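Local coordinates for transferrin binding protein B (Actinobacillus suis, PDB 3PQU) that probably binds host transferrin at the bacterial outer membrane as a surface lipoprotein, helping the pathogen acquire iron, at residues S180-S185 / N199-S204. Residues are numbered along the deposited sequence; the frame is centred on the assembly and turned at random.
Sequences SDVKTS and NVAATS
S180 and A202 join the end of strand 170-183 to the returning loop: the backbone N of S180 donates to A202 O (2.8 Å, N-H...O angle 156°), approaching almost in line with the carbonyl. The two segments run in opposite directions, with V182 nearest A201 (5.2 Å between CA atoms), yet 199-204 is not itself a strand. The return bond that a regular antiparallel pair would take from a backbone carbonyl comes here from a side chain: the N-H of A202 points to S180 OG at 2.9 Å, a more bent bond (133°). With chi1 at 69°, S180 OG sits between its own backbone N and carbonyl carbon, where it also donates to D181 O (2.7 Å); the two bonds together probably hold its rotation. Beside it, the methyl of A201 lies against S180 O (3.2 Å). V182 lays CG2 over the V200-A201 peptide, 3.4 Å from A201 N, and more loosely against A201 CB. At the start of 199-204, N199 OD1 accepts a hydrogen bond from R51 NH2. A long irregular connection thus folds back antiparallel on the strand it leaves, at one end of the N-lobe beta barrel, with a serine hydroxyl replacing one backbone acceptor.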
loop_
_atom_site.group_PDB
_atom_site.type_symbol
_atom_site.label_atom_id
_atom_site.label_comp_id
_atom_site.label_asym_id
_atom_site.label_seq_id
_atom_site.Cartn_x
_atom_site.Cartn_y
_atom_site.Cartn_z
ATOM N N SER A 180 -18.952 11.847 11.364
ATOM C CA SER A 180 -20.053 11.029 11.852
ATOM C C SER A 180 -21.027 10.785 10.715
ATOM O O SER A 180 -20.800 11.224 9.584
ATOM C CB SER A 180 -20.798 11.733 12.998
ATOM O OG SER A 180 -21.526 12.882 12.542
ATOM N N ASP A 181 -22.120 10.076 11.013
ATOM C CA ASP A 181 -23.271 10.093 10.131
ATOM C C ASP A 181 -24.210 11.204 10.595
ATOM O O ASP A 181 -23.884 11.954 11.510
ATOM C CB ASP A 181 -24.004 8.733 10.116
ATOM C CG ASP A 181 -24.579 8.350 11.481
ATOM O OD1 ASP A 181 -25.430 7.427 11.536
ATOM O OD2 ASP A 181 -24.162 8.962 12.489
ATOM N N VAL A 182 -25.385 11.299 9.983
ATOM C CA VAL A 182 -26.315 12.363 10.328
ATOM C C VAL A 182 -27.621 11.798 10.885
ATOM O O VAL A 182 -28.158 10.845 10.336
ATOM C CB VAL A 182 -26.592 13.255 9.097
ATOM C CG1 VAL A 182 -27.918 14.020 9.253
ATOM C CG2 VAL A 182 -25.410 14.228 8.855
ATOM N N LYS A 183 -28.098 12.365 11.993
ATOM C CA LYS A 183 -29.432 12.060 12.540
ATOM C C LYS A 183 -29.981 13.314 13.203
ATOM O O LYS A 183 -29.317 13.905 14.053
ATOM C CB LYS A 183 -29.350 10.985 13.646
ATOM C CG LYS A 183 -29.130 9.585 13.164
ATOM C CD LYS A 183 -28.881 8.651 14.328
ATOM C CE LYS A 183 -28.499 7.254 13.854
ATOM N NZ LYS A 183 -28.473 6.259 14.986
ATOM N N THR A 184 -31.197 13.703 12.869
ATOM C CA THR A 184 -31.776 14.886 13.495
ATOM C C THR A 184 -31.946 14.681 15.013
ATOM O O THR A 184 -32.048 15.643 15.772
ATOM C CB THR A 184 -33.133 15.262 12.861
ATOM O OG1 THR A 184 -33.991 14.118 12.883
ATOM C CG2 THR A 184 -32.948 15.729 11.419
ATOM N N SER A 185 -31.971 13.428 15.459
ATOM C CA SER A 185 -32.082 13.156 16.892
ATOM C C SER A 185 -30.777 13.407 17.673
ATOM O O SER A 185 -30.797 13.463 18.901
ATOM C CB SER A 185 -32.562 11.719 17.140
ATOM O OG SER A 185 -31.680 10.786 16.538
ATOM N N ASN A 199 -27.868 18.478 10.405
ATOM C CA ASN A 199 -28.013 18.796 8.981
ATOM C C ASN A 199 -26.748 18.400 8.220
ATOM O O ASN A 199 -26.792 18.099 7.026
ATOM C CB ASN A 199 -28.294 20.281 8.784
ATOM C CG ASN A 199 -29.745 20.658 9.096
ATOM O OD1 ASN A 199 -30.581 19.800 9.377
ATOM N ND2 ASN A 199 -30.045 21.946 9.021
ATOM N N VAL A 200 -25.628 18.437 8.934
ATOM C CA VAL A 200 -24.313 18.118 8.383
ATOM C C VAL A 200 -23.617 17.298 9.451
ATOM O O VAL A 200 -23.867 17.497 10.635
ATOM C CB VAL A 200 -23.521 19.413 8.037
ATOM C CG1 VAL A 200 -22.088 19.099 7.575
ATOM C CG2 VAL A 200 -24.267 20.221 6.960
ATOM N N ALA A 201 -22.782 16.343 9.035
ATOM C CA ALA A 201 -22.160 15.427 9.974
ATOM C C ALA A 201 -21.289 16.213 10.953
ATOM O O ALA A 201 -20.743 17.264 10.600
ATOM C CB ALA A 201 -21.315 14.381 9.224
ATOM N N ALA A 202 -21.155 15.708 12.174
ATOM C CA ALA A 202 -20.139 16.242 13.072
ATOM C C ALA A 202 -18.799 15.685 12.566
ATOM O O ALA A 202 -18.668 14.476 12.351
ATOM C CB ALA A 202 -20.402 15.794 14.496
ATOM N N THR A 203 -17.814 16.560 12.379
ATOM C CA THR A 203 -16.528 16.165 11.807
ATOM C C THR A 203 -15.383 16.807 12.604
ATOM O O THR A 203 -15.604 17.721 13.424
ATOM C CB THR A 203 -16.372 16.690 10.354
ATOM O OG1 THR A 203 -16.329 18.118 10.385
ATOM C CG2 THR A 203 -17.516 16.224 9.426
ATOM N N SER A 204 -14.149 16.395 12.314
ATOM C CA SER A 204 -12.989 17.056 12.919
ATOM C C SER A 204 -12.849 18.480 12.382
ATOM O O SER A 204 -12.039 19.246 12.900
ATOM C CB SER A 204 -11.686 16.281 12.672
ATOM O OG SER A 204 -11.634 15.854 11.328
#